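PDB 2XSU: catechol 1,2 dioxygenase from Acinetobacter radioresistens, which probably catalyses the iron(III)-dependent intradiol cleavage of catechol by dioxygen to give cis,cis-muconate, the first step of catechol breakdown in the beta-ketoadipate pathway. Local coordinates for residues A70-L75 and G202-G207; Y85-A90 and T103-E108; G220-H225 and D252-A257; T240-E245 and I287-E292. The protein carries 1 engineered substitution. All coordinates share one frame; numbering follows the deposited sequence.

Interaction 1. Residues A70-L75 and G202-G207; sequences ANELGL and GCPPEG
L75 and C203 are where the two backbones come closest, and even there their CA atoms stay 8.0 Å apart, so side chains and a water do the bridging. Residues 70-75 leave helix 54-69 through a Schellman motif, N71 having positive phi, and enter helix 73-80. Residues 202-207 leave strand 201-202, fold into a type I turn from P204 to G207, and put G207 at the N-cap of helix 208-215.

The apolar half of the contact belongs to L75. Its CG lies anti to the backbone N (chi1 -160°), and the side chain reaches out to P204, with L75 CD2 3.7 Å from P204 CD. The same methyl also touches C203 SG at 4.1 Å. F254 packs against both L75 and C203.

The polar half is E72, whose chain runs extended beyond CG. Its OE2 comes to 3.3 Å from G207 CA and accepts a hydrogen bond from T208 N, while OE1 is bonded to T209 OG1. A water donates to E72 OE1 and also to P204 O, 2.8 Å from each, tying the carboxylate to the turn.

The E72 carboxylate thus sits at the N-terminal end of helix 208-215, where the helix dipole would probably favour its negative charge. The contact joins the helical N-terminal region to the catalytic domain beside the iron site, the L75 side chain being about 8 Å from the metal.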
loop_
_atom_site.group_PDB
_atom_site.type_symbol
_atom_site.label_atom_id
_atom_site.label_comp_id
_atom_site.label_asym_id
_atom_site.label_seq_id
_atom_site.Cartn_x
_atom_site.Cartn_y
_atom_site.Cartn_z
ATOM N N ALA A 70 2.087 1.641 9.635
ATOM C CA ALA A 70 2.327 0.719 10.762
ATOM C C ALA A 70 3.508 -0.235 10.495
ATOM O O ALA A 70 3.862 -1.052 11.374
ATOM C CB ALA A 70 1.058 -0.071 11.039
ATOM N N ASN A 71 4.126 -0.111 9.319
ATOM C CA ASN A 71 5.197 -0.995 8.835
ATOM C C ASN A 71 4.787 -2.454 8.881
ATOM O O ASN A 71 5.579 -3.312 9.306
ATOM C CB ASN A 71 6.484 -0.767 9.635
ATOM C CG ASN A 71 7.158 0.549 9.288
ATOM O OD1 ASN A 71 7.212 1.470 10.117
ATOM N ND2 ASN A 71 7.700 0.636 8.071
ATOM N N GLU A 72 3.568 -2.734 8.418
ATOM C CA GLU A 72 2.991 -4.087 8.510
ATOM C C GLU A 72 2.764 -4.790 7.173
ATOM O O GLU A 72 2.164 -5.872 7.158
ATOM C CB GLU A 72 1.681 -4.090 9.314
ATOM C CG GLU A 72 1.857 -4.104 10.830
ATOM C CD GLU A 72 0.562 -4.389 11.612
ATOM O OE1 GLU A 72 -0.079 -5.422 11.359
ATOM O OE2 GLU A 72 0.183 -3.582 12.505
ATOM N N LEU A 73 3.184 -4.187 6.057
ATOM C CA LEU A 73 2.943 -4.814 4.750
ATOM C C LEU A 73 3.748 -6.108 4.573
ATOM O O LEU A 73 3.307 -7.006 3.860
ATOM C CB LEU A 73 3.122 -3.847 3.560
ATOM C CG LEU A 73 1.971 -2.835 3.422
ATOM C CD1 LEU A 73 2.296 -1.837 2.291
ATOM C CD2 LEU A 73 0.599 -3.549 3.182
ATOM N N GLY A 74 4.910 -6.197 5.220
ATOM C CA GLY A 74 5.697 -7.464 5.212
ATOM C C GLY A 74 4.972 -8.549 6.000
ATOM O O GLY A 74 4.916 -9.735 5.597
ATOM N N LEU A 75 4.395 -8.159 7.121
ATOM C CA LEU A 75 3.597 -9.061 7.914
ATOM C C LEU A 75 2.359 -9.539 7.135
ATOM O O LEU A 75 2.003 -10.732 7.174
ATOM C CB LEU A 75 3.203 -8.359 9.223
ATOM C CG LEU A 75 2.781 -9.183 10.396
ATOM C CD1 LEU A 75 3.853 -10.228 10.723
ATOM C CD2 LEU A 75 2.594 -8.202 11.602
ATOM N N GLY A 202 1.559 -13.868 18.166
ATOM C CA GLY A 202 0.638 -13.281 17.223
ATOM C C GLY A 202 1.042 -11.929 16.641
ATOM O O GLY A 202 2.016 -11.272 17.034
ATOM N N CYS A 203 0.219 -11.519 15.697
ATOM C CA CYS A 203 0.323 -10.197 15.113
ATOM C C CYS A 203 0.004 -9.170 16.213
ATOM O O CYS A 203 -0.676 -9.505 17.187
ATOM C CB CYS A 203 -0.709 -10.103 13.994
ATOM S SG CYS A 203 -0.233 -11.030 12.507
ATOM N N PRO A 204 0.480 -7.921 16.060
ATOM C CA PRO A 204 0.058 -6.875 17.026
ATOM C C PRO A 204 -1.473 -6.767 17.034
ATOM O O PRO A 204 -2.080 -6.508 15.983
ATOM C CB PRO A 204 0.699 -5.597 16.469
ATOM C CG PRO A 204 1.832 -6.068 15.574
ATOM C CD PRO A 204 1.404 -7.410 15.034
ATOM N N PRO A 205 -2.119 -6.975 18.204
ATOM C CA PRO A 205 -3.567 -7.211 18.167
ATOM C C PRO A 205 -4.411 -6.030 17.705
ATOM O O PRO A 205 -5.498 -6.248 17.166
ATOM C CB PRO A 205 -3.914 -7.617 19.621
ATOM C CG PRO A 205 -2.808 -7.046 20.445
ATOM C CD PRO A 205 -1.563 -7.156 19.562
ATOM N N GLU A 206 -3.915 -4.806 17.904
ATOM C CA GLU A 206 -4.605 -3.597 17.468
ATOM C C GLU A 206 -4.109 -3.089 16.114
ATOM O O GLU A 206 -4.510 -2.006 15.647
ATOM C CB GLU A 206 -4.463 -2.487 18.528
ATOM C CG GLU A 206 -5.062 -2.849 19.884
ATOM C CD GLU A 206 -6.461 -3.452 19.780
ATOM O OE1 GLU A 206 -7.362 -2.801 19.203
ATOM O OE2 GLU A 206 -6.666 -4.589 20.275
ATOM N N GLY A 207 -3.262 -3.891 15.468
ATOM C CA GLY A 207 -2.619 -3.477 14.210
ATOM C C GLY A 207 -3.446 -3.836 12.982
ATOM O O GLY A 207 -4.500 -4.476 13.071
HETATM O O HOH W 1 -1.631 -6.746 13.264
#

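Interaction 2. Residues Y85-A90 and T103-E108; sequences YLDLRA and TPRTIE
D87 faces T106 from the helix 82-96 side, their CA atoms 6.5 Å apart, and water does the polar bridging. One water donates to D87 OD2 at 2.7 Å and also to T106 OG1, which is bonded to A257 O as well. A second donates to D87 OD1 and to T106 O, 2.8 Å away. Each carboxylate oxygen therefore reaches the 103-108 loop through its own water.

Direct contacts here are van der Waals. D87 OD2 comes to 3.3 Å from I107 CG2; it is also close to I107 N, but the angle is too poor for a hydrogen bond. The aliphatic CD of R105 passes D87 OD1 at 3.9 Å. Farther out, R105 bends at chi3 (54°) and lays its guanidinium over A90, whose CB sits 3.6 Å above the plane, over its centre.

As for charge, D87 and R105 make no salt bridge: D87 OD1 and R105 NE are 4.7 Å apart, with the two flat groups turned 33° from each other. R105 NH1 instead pairs with D91 and D94 farther along the same helix.

The chemistry implies a hydrated junction in which D87 probably feels the arginine only at a distance, while salt bridges to D91 and D94 hold the guanidinium and the A90 methyl packs against one of its faces.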
loop_
_atom_site.group_PDB
_atom_site.type_symbol
_atom_site.label_atom_id
_atom_site.label_comp_id
_atom_site.label_asym_id
_atom_site.label_seq_id
_atom_site.Cartn_x
_atom_site.Cartn_y
_atom_site.Cartn_z
ATOM N N TYR A 85 4.038 -18.245 -1.198
ATOM C CA TYR A 85 3.878 -18.474 -2.645
ATOM C C TYR A 85 5.202 -18.232 -3.371
ATOM O O TYR A 85 5.548 -18.973 -4.302
ATOM C CB TYR A 85 2.776 -17.557 -3.195
ATOM C CG TYR A 85 2.395 -17.863 -4.643
ATOM C CD1 TYR A 85 1.815 -19.087 -4.965
ATOM C CD2 TYR A 85 2.614 -16.924 -5.654
ATOM C CE1 TYR A 85 1.466 -19.391 -6.284
ATOM C CE2 TYR A 85 2.276 -17.233 -6.994
ATOM C CZ TYR A 85 1.686 -18.468 -7.260
ATOM O OH TYR A 85 1.309 -18.847 -8.548
ATOM N N LEU A 86 5.947 -17.208 -2.966
ATOM C CA LEU A 86 7.216 -16.914 -3.624
ATOM C C LEU A 86 8.170 -18.089 -3.455
ATOM O O LEU A 86 8.892 -18.427 -4.393
ATOM C CB LEU A 86 7.845 -15.627 -3.087
ATOM C CG LEU A 86 7.054 -14.330 -3.201
ATOM C CD1 LEU A 86 7.851 -13.176 -2.580
ATOM C CD2 LEU A 86 6.741 -14.065 -4.664
ATOM N N ASP A 87 8.168 -18.718 -2.270
ATOM C CA ASP A 87 8.968 -19.935 -2.048
ATOM C C ASP A 87 8.470 -21.118 -2.886
ATOM O O ASP A 87 9.301 -21.907 -3.404
ATOM C CB ASP A 87 8.964 -20.349 -0.575
ATOM C CG ASP A 87 9.759 -19.419 0.314
ATOM O OD1 ASP A 87 10.546 -18.553 -0.176
ATOM O OD2 ASP A 87 9.514 -19.509 1.546
ATOM N N LEU A 88 7.147 -21.289 -2.995
ATOM C CA LEU A 88 6.601 -22.359 -3.863
ATOM C C LEU A 88 7.138 -22.194 -5.292
ATOM O O LEU A 88 7.574 -23.177 -5.920
ATOM C CB LEU A 88 5.071 -22.385 -3.856
ATOM C CG LEU A 88 4.393 -22.784 -2.541
ATOM C CD1 LEU A 88 2.887 -22.733 -2.713
ATOM C CD2 LEU A 88 4.827 -24.167 -2.055
ATOM N N ARG A 89 7.134 -20.960 -5.793
ATOM C CA ARG A 89 7.695 -20.670 -7.119
ATOM C C ARG A 89 9.195 -20.958 -7.198
ATOM O O ARG A 89 9.659 -21.543 -8.182
ATOM C CB ARG A 89 7.390 -19.234 -7.540
ATOM C CG ARG A 89 5.938 -19.056 -7.886
ATOM C CD ARG A 89 5.715 -17.731 -8.644
ATOM N NE ARG A 89 5.892 -17.972 -10.114
ATOM C CZ ARG A 89 6.776 -17.362 -10.899
ATOM N NH1 ARG A 89 7.619 -16.431 -10.462
ATOM N NH2 ARG A 89 6.833 -17.697 -12.174
ATOM N N ALA A 90 9.952 -20.588 -6.167
ATOM C CA ALA A 90 11.379 -20.783 -6.197
ATOM C C ALA A 90 11.690 -22.279 -6.196
ATOM O O ALA A 90 12.620 -22.722 -6.884
ATOM C CB ALA A 90 12.035 -20.084 -5.016
ATOM N N THR A 103 18.996 -28.526 2.557
ATOM C CA THR A 103 17.965 -28.226 3.539
ATOM C C THR A 103 16.886 -27.374 2.835
ATOM O O THR A 103 17.234 -26.443 2.090
ATOM C CB THR A 103 18.610 -27.478 4.709
ATOM O OG1 THR A 103 19.588 -28.344 5.309
ATOM C CG2 THR A 103 17.557 -27.134 5.779
ATOM N N PRO A 104 15.579 -27.692 3.035
ATOM C CA PRO A 104 14.515 -26.910 2.377
ATOM C C PRO A 104 14.503 -25.432 2.801
ATOM O O PRO A 104 14.827 -25.109 3.947
ATOM C CB PRO A 104 13.217 -27.571 2.889
ATOM C CG PRO A 104 13.602 -28.923 3.277
ATOM C CD PRO A 104 15.010 -28.814 3.796
ATOM N N ARG A 105 14.102 -24.565 1.881
ATOM C CA ARG A 105 13.857 -23.156 2.181
ATOM C C ARG A 105 12.499 -22.914 2.817
ATOM O O ARG A 105 11.562 -23.687 2.606
ATOM C CB ARG A 105 13.971 -22.317 0.901
ATOM C CG ARG A 105 12.900 -22.666 -0.147
ATOM C CD ARG A 105 12.710 -21.603 -1.240
ATOM N NE ARG A 105 13.925 -21.222 -1.945
ATOM C CZ ARG A 105 14.451 -21.820 -3.019
ATOM N NH1 ARG A 105 13.940 -22.926 -3.555
ATOM N NH2 ARG A 105 15.555 -21.298 -3.549
ATOM N N THR A 106 12.401 -21.843 3.592
ATOM C CA THR A 106 11.092 -21.283 3.918
ATOM C C THR A 106 11.174 -19.768 4.105
ATOM O O THR A 106 12.217 -19.159 3.775
ATOM C CB THR A 106 10.378 -22.055 5.058
ATOM O OG1 THR A 106 8.982 -21.735 5.018
ATOM C CG2 THR A 106 10.986 -21.748 6.447
ATOM N N ILE A 107 10.087 -19.157 4.571
ATOM C CA ILE A 107 10.003 -17.688 4.510
ATOM C C ILE A 107 10.967 -16.984 5.450
ATOM O O ILE A 107 11.295 -17.512 6.551
ATOM C CB ILE A 107 8.574 -17.181 4.736
ATOM C CG1 ILE A 107 8.157 -17.351 6.198
ATOM C CG2 ILE A 107 7.624 -17.900 3.756
ATOM C CD1 ILE A 107 6.750 -16.694 6.506
ATOM N N GLU A 108 11.449 -15.829 5.008
ATOM C CA GLU A 108 12.321 -14.993 5.843
ATOM C C GLU A 108 11.551 -14.315 6.989
ATOM O O GLU A 108 12.108 -14.143 8.073
ATOM C CB GLU A 108 12.949 -13.909 4.959
ATOM C CG GLU A 108 14.008 -13.036 5.634
ATOM C CD GLU A 108 14.600 -12.000 4.670
ATOM O OE1 GLU A 108 14.792 -12.324 3.474
ATOM O OE2 GLU A 108 14.894 -10.863 5.113
HETATM O O HOH W 2 7.660 -21.291 2.519
HETATM O O HOH W 3 12.698 -17.914 1.311
#

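Interaction 3. Residues G220-H225 and D252-A257; sequences GNRPSH and DDFAFA. With FE (Fe (III) ion), chain B.
R222 and D253 form a side-on salt bridge through two nitrogens, and their guanidinium and carboxylate planes are only 13° from coplanar. R222 NE donates to D253 OD1 at 3.0 Å; R222 NH2 donates to the syn lone pair of D253 OD2, 3.0 Å away, along a nearly straight bond (167°). A bend at chi3 of R222 turns the guanidinium to this position.

The carboxylate is held from a second direction too. A255 N donates to D253 OD1 at 3.1 Å, an Asx turn, and A257 N to D253 OD2 at 2.9 Å, both from above the carboxylate plane. Two hydrogen bonds on each oxygen hold the carboxylate's rotation, so D253 probably helps to position R222, whose NH1 lies 4.0 Å from the iron without being one of its ligands.

F254 stands across R222 at about a right angle. R222 CG meets the ring edge, while G220 CA makes a CH-pi contact over one face; the CB of A255 lies over the other. At the edge of the ring, F254 N donates to N221 O (3.0 Å), tying the two backbones.

The guanidinium also lies over one face of H225, offset toward the ring's rim. H225 ND1 donates to P223 O at 177°, in the plane of the imidazole, which aims NE2 at the iron(III) ion 2.1 Å away. Y167, Y201, H227 and a water complete the metal's shell.

Strand 221-231 runs here between strands 201-202 and 238-244: R222 bonds to Y201 through the backbone, and P223 and H225 pack on N243. On the loop side, F256 touches M19 of the second subunit.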
loop_
_atom_site.group_PDB
_atom_site.type_symbol
_atom_site.label_atom_id
_atom_site.label_comp_id
_atom_site.label_asym_id
_atom_site.label_seq_id
_atom_site.Cartn_x
_atom_site.Cartn_y
_atom_site.Cartn_z
ATOM N N GLY A 220 -3.869 -14.924 13.865
ATOM C CA GLY A 220 -2.606 -14.342 13.402
ATOM C C GLY A 220 -1.373 -14.896 14.074
ATOM O O GLY A 220 -0.388 -14.183 14.248
ATOM N N ASN A 221 -1.418 -16.182 14.413
ATOM C CA ASN A 221 -0.347 -16.793 15.209
ATOM C C ASN A 221 0.670 -17.601 14.396
ATOM O O ASN A 221 0.300 -18.294 13.454
ATOM C CB ASN A 221 -0.954 -17.733 16.267
ATOM C CG ASN A 221 -1.892 -17.013 17.237
ATOM O OD1 ASN A 221 -3.093 -17.328 17.300
ATOM N ND2 ASN A 221 -1.368 -16.039 17.953
ATOM N N ARG A 222 1.935 -17.563 14.836
ATOM C CA ARG A 222 2.980 -18.455 14.314
ATOM C C ARG A 222 3.446 -19.394 15.444
ATOM O O ARG A 222 3.519 -18.963 16.598
ATOM C CB ARG A 222 4.199 -17.675 13.809
ATOM C CG ARG A 222 3.858 -16.635 12.766
ATOM C CD ARG A 222 5.042 -16.352 11.905
ATOM N NE ARG A 222 5.391 -17.483 11.072
ATOM C CZ ARG A 222 6.535 -17.598 10.413
ATOM N NH1 ARG A 222 7.475 -16.650 10.509
ATOM N NH2 ARG A 222 6.752 -18.669 9.682
ATOM N N PRO A 223 3.748 -20.666 15.116
ATOM C CA PRO A 223 4.407 -21.549 16.111
ATOM C C PRO A 223 5.813 -21.051 16.398
ATOM O O PRO A 223 6.408 -20.295 15.585
ATOM C CB PRO A 223 4.480 -22.908 15.410
ATOM C CG PRO A 223 4.645 -22.517 13.924
ATOM C CD PRO A 223 3.749 -21.278 13.772
ATOM N N SER A 224 6.358 -21.488 17.524
ATOM C CA SER A 224 7.762 -21.175 17.887
ATOM C C SER A 224 8.712 -21.597 16.753
ATOM O O SER A 224 8.523 -22.647 16.090
ATOM C CB SER A 224 8.149 -21.913 19.148
ATOM O OG SER A 224 8.006 -23.298 18.912
ATOM N N HIS A 225 9.738 -20.765 16.516
ATOM C CA HIS A 225 10.681 -21.033 15.416
ATOM C C HIS A 225 11.962 -20.209 15.604
ATOM O O HIS A 225 11.983 -19.211 16.332
ATOM C CB HIS A 225 10.053 -20.658 14.040
ATOM C CG HIS A 225 9.619 -19.219 13.944
ATOM N ND1 HIS A 225 8.398 -18.774 14.419
ATOM C CD2 HIS A 225 10.251 -18.120 13.444
ATOM C CE1 HIS A 225 8.295 -17.470 14.216
ATOM N NE2 HIS A 225 9.398 -17.044 13.619
ATOM N N ASP A 252 -0.543 -25.075 11.715
ATOM C CA ASP A 252 -1.606 -24.064 11.587
ATOM C C ASP A 252 -0.938 -22.669 11.684
ATOM O O ASP A 252 -1.460 -21.764 12.336
ATOM C CB ASP A 252 -2.637 -24.252 12.711
ATOM C CG ASP A 252 -3.925 -23.436 12.535
ATOM O OD1 ASP A 252 -4.329 -23.087 11.401
ATOM O OD2 ASP A 252 -4.557 -23.172 13.586
ATOM N N ASP A 253 0.224 -22.517 11.053
ATOM C CA ASP A 253 0.959 -21.238 10.996
ATOM C C ASP A 253 0.213 -20.252 10.103
ATOM O O ASP A 253 -0.089 -20.610 8.963
ATOM C CB ASP A 253 2.346 -21.547 10.387
ATOM C CG ASP A 253 3.267 -20.331 10.272
ATOM O OD1 ASP A 253 2.986 -19.218 10.772
ATOM O OD2 ASP A 253 4.359 -20.512 9.676
ATOM N N PHE A 254 -0.079 -19.047 10.602
ATOM C CA PHE A 254 -0.842 -18.048 9.799
ATOM C C PHE A 254 -0.028 -17.570 8.582
ATOM O O PHE A 254 -0.596 -16.950 7.679
ATOM C CB PHE A 254 -1.324 -16.865 10.673
ATOM C CG PHE A 254 -0.454 -15.639 10.583
ATOM C CD1 PHE A 254 -0.909 -14.506 9.922
ATOM C CD2 PHE A 254 0.825 -15.619 11.144
ATOM C CE1 PHE A 254 -0.079 -13.368 9.837
ATOM C CE2 PHE A 254 1.660 -14.485 11.053
ATOM C CZ PHE A 254 1.194 -13.366 10.395
ATOM N N ALA A 255 1.287 -17.838 8.580
ATOM C CA ALA A 255 2.153 -17.501 7.422
ATOM C C ALA A 255 2.633 -18.736 6.630
ATOM O O ALA A 255 3.419 -18.618 5.700
ATOM C CB ALA A 255 3.309 -16.592 7.868
ATOM N N PHE A 256 2.103 -19.913 6.964
ATOM C CA PHE A 256 2.302 -21.121 6.116
ATOM C C PHE A 256 3.750 -21.554 5.873
ATOM O O PHE A 256 4.072 -22.063 4.784
ATOM C CB PHE A 256 1.532 -20.935 4.771
ATOM C CG PHE A 256 0.174 -20.396 4.980
ATOM C CD1 PHE A 256 -0.846 -21.243 5.417
ATOM C CD2 PHE A 256 -0.083 -19.025 4.827
ATOM C CE1 PHE A 256 -2.139 -20.746 5.676
ATOM C CE2 PHE A 256 -1.378 -18.509 5.090
ATOM C CZ PHE A 256 -2.386 -19.391 5.531
ATOM N N ALA A 257 4.609 -21.397 6.874
ATOM C CA ALA A 257 6.047 -21.622 6.697
ATOM C C ALA A 257 6.518 -23.023 7.074
ATOM O O ALA A 257 7.619 -23.425 6.670
ATOM C CB ALA A 257 6.832 -20.584 7.490
HETATM FE FE FE B . 9.873 -15.010 13.215
HETATM O O HOH W 4 9.247 -13.445 11.889
#

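Interaction 4. Residues T240-E245 and I287-E292; sequences TQFNIE and ITFNVE
F242 pushes its side chain between F289 and I287. At the root, F242 CB lies over the face of the F289 ring, 4.2 Å from its centroid in a CH-pi contact. Chi1 near +66° sets CG between the backbone N and the carbonyl carbon, and the ring's two edges meet different partners. On one, F242 CD2 rests 3.7 Å from F289 CG; the rings are inclined at 54°, neither stacked nor edge-to-face. On the other, F242 CE1 meets I287 CD1 at 3.6 Å.

This is the hydrophobic interior of the beta-rich catalytic domain of intradiol dioxygenases. Strands 238-244 and 284-293 both pair with strand 263-269 but make no hydrogen bonds to each other within this contact, and F242 also touches I139 and A264 on neighbouring strands.

Toward the tip, F242 CE2 and CZ run under I287 CG2, which is 3.9 Å from CZ and covers one face of the ring. I287 comes from the opposite direction, its CD1 also touching I244 CD1 at 4.0 Å. At the edge of the F289 ring lies the CG2 methyl of T240, and Q241 O, buried and with no hydrogen-bonding partner, lies 3.8 Å from F289 CZ.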
loop_
_atom_site.group_PDB
_atom_site.type_symbol
_atom_site.label_atom_id
_atom_site.label_comp_id
_atom_site.label_asym_id
_atom_site.label_seq_id
_atom_site.Cartn_x
_atom_site.Cartn_y
_atom_site.Cartn_z
ATOM N N THR A 240 16.025 -20.198 5.748
ATOM C CA THR A 240 15.227 -21.295 6.328
ATOM C C THR A 240 14.860 -21.027 7.791
ATOM O O THR A 240 15.048 -19.914 8.279
ATOM C CB THR A 240 15.940 -22.669 6.127
ATOM O OG1 THR A 240 15.013 -23.746 6.373
ATOM C CG2 THR A 240 17.152 -22.772 7.022
ATOM N N GLN A 241 14.229 -22.014 8.434
ATOM C CA GLN A 241 13.971 -21.981 9.876
ATOM C C GLN A 241 13.870 -23.408 10.396
ATOM O O GLN A 241 13.806 -24.345 9.615
ATOM C CB GLN A 241 12.673 -21.262 10.198
ATOM C CG GLN A 241 11.425 -22.015 9.871
ATOM C CD GLN A 241 10.171 -21.201 10.140
ATOM O OE1 GLN A 241 10.235 -19.982 10.390
ATOM N NE2 GLN A 241 9.025 -21.872 10.076
ATOM N N PHE A 242 13.843 -23.551 11.718
ATOM C CA PHE A 242 13.213 -24.751 12.263
ATOM C C PHE A 242 12.039 -24.361 13.133
ATOM O O PHE A 242 12.009 -23.250 13.707
ATOM C CB PHE A 242 14.185 -25.717 13.007
ATOM C CG PHE A 242 14.792 -25.178 14.274
ATOM C CD1 PHE A 242 14.057 -25.100 15.462
ATOM C CD2 PHE A 242 16.139 -24.785 14.315
ATOM C CE1 PHE A 242 14.614 -24.585 16.651
ATOM C CE2 PHE A 242 16.719 -24.290 15.504
ATOM C CZ PHE A 242 15.961 -24.177 16.671
ATOM N N ASN A 243 11.040 -25.253 13.169
ATOM C CA ASN A 243 9.934 -25.170 14.111
ATOM C C ASN A 243 10.147 -26.249 15.142
ATOM O O ASN A 243 11.030 -27.113 14.977
ATOM C CB ASN A 243 8.618 -25.449 13.409
ATOM C CG ASN A 243 8.196 -24.331 12.535
ATOM O OD1 ASN A 243 7.780 -23.270 13.023
ATOM N ND2 ASN A 243 8.327 -24.524 11.230
ATOM N N ILE A 244 9.409 -26.137 16.246
ATOM C CA ILE A 244 9.613 -27.049 17.375
ATOM C C ILE A 244 8.384 -27.908 17.546
ATOM O O ILE A 244 7.253 -27.391 17.660
ATOM C CB ILE A 244 9.933 -26.249 18.658
ATOM C CG1 ILE A 244 11.226 -25.443 18.452
ATOM C CG2 ILE A 244 10.065 -27.202 19.871
ATOM C CD1 ILE A 244 11.590 -24.528 19.575
ATOM N N GLU A 245 8.601 -29.228 17.543
ATOM C CA GLU A 245 7.532 -30.207 17.702
ATOM C C GLU A 245 6.828 -29.948 19.031
ATOM O O GLU A 245 7.472 -29.596 20.026
ATOM C CB GLU A 245 8.130 -31.625 17.678
ATOM C CG GLU A 245 7.114 -32.735 17.575
ATOM C CD GLU A 245 6.242 -32.653 16.327
ATOM O OE1 GLU A 245 6.753 -32.848 15.212
ATOM O OE2 GLU A 245 5.021 -32.425 16.488
ATOM N N ILE A 287 18.459 -28.759 20.860
ATOM C CA ILE A 287 18.012 -29.002 19.486
ATOM C C ILE A 287 19.210 -29.188 18.578
ATOM O O ILE A 287 20.178 -28.405 18.641
ATOM C CB ILE A 287 17.113 -27.845 18.988
ATOM C CG1 ILE A 287 15.763 -27.942 19.704
ATOM C CG2 ILE A 287 16.966 -27.886 17.447
ATOM C CD1 ILE A 287 14.834 -26.784 19.457
ATOM N N THR A 288 19.166 -30.254 17.769
ATOM C CA THR A 288 20.106 -30.453 16.682
ATOM C C THR A 288 19.467 -29.979 15.390
ATOM O O THR A 288 18.364 -30.433 15.024
ATOM C CB THR A 288 20.527 -31.957 16.539
ATOM O OG1 THR A 288 21.132 -32.396 17.765
ATOM C CG2 THR A 288 21.529 -32.164 15.379
ATOM N N PHE A 289 20.146 -29.063 14.706
ATOM C CA PHE A 289 19.722 -28.654 13.385
ATOM C C PHE A 289 20.939 -28.576 12.439
ATOM O O PHE A 289 21.689 -27.575 12.421
ATOM C CB PHE A 289 18.958 -27.325 13.470
ATOM C CG PHE A 289 18.325 -26.899 12.160
ATOM C CD1 PHE A 289 17.241 -27.604 11.637
ATOM C CD2 PHE A 289 18.804 -25.769 11.473
ATOM C CE1 PHE A 289 16.639 -27.198 10.421
ATOM C CE2 PHE A 289 18.222 -25.367 10.257
ATOM C CZ PHE A 289 17.140 -26.088 9.737
ATOM N N ASN A 290 21.138 -29.654 11.682
ATOM C CA ASN A 290 22.172 -29.707 10.653
ATOM C C ASN A 290 21.683 -29.043 9.386
ATOM O O ASN A 290 20.458 -28.995 9.104
ATOM C CB ASN A 290 22.598 -31.160 10.385
ATOM C CG ASN A 290 23.084 -31.842 11.628
ATOM O OD1 ASN A 290 23.875 -31.269 12.399
ATOM N ND2 ASN A 290 22.592 -33.054 11.870
ATOM N N VAL A 291 22.624 -28.482 8.644
ATOM C CA VAL A 291 22.299 -27.785 7.415
ATOM C C VAL A 291 23.118 -28.357 6.270
ATOM O O VAL A 291 24.338 -28.488 6.378
ATOM C CB VAL A 291 22.572 -26.279 7.525
ATOM C CG1 VAL A 291 22.317 -25.594 6.192
ATOM C CG2 VAL A 291 21.671 -25.646 8.595
ATOM N N GLU A 292 22.435 -28.678 5.182
ATOM C CA GLU A 292 23.093 -29.125 3.954
ATOM C C GLU A 292 22.918 -28.069 2.868
ATOM O O GLU A 292 21.785 -27.689 2.512
ATOM C CB GLU A 292 22.487 -30.465 3.527
ATOM C CG GLU A 292 22.947 -31.029 2.208
ATOM C CD GLU A 292 22.256 -32.361 1.901
ATOM O OE1 GLU A 292 22.571 -33.369 2.575
ATOM O OE2 GLU A 292 21.371 -32.388 1.013
#

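Overall arrangement
From the N terminus, the chain passes through helix 54-69 into interaction 1, which ties the start of helix 73-80 to the loop at 202-207 and closes a long loop. Interaction 2 lies wholly within that loop, joining helix 82-96 to the stretch that follows it. Interactions 3 and 4 come later and cross, their segments alternating along the chain; their first segments lie on strands 221-231 and 238-244, neighbours in one sheet. Interaction 3 touches all the others: C203 N probably bonds to G220 O, I107 packs on A255, and H225 CB lies against F242 O. P104 O to T240 OG1 links interactions 2 and 4, whereas interactions 1 and 4 lie on opposite sides of the chain's centre.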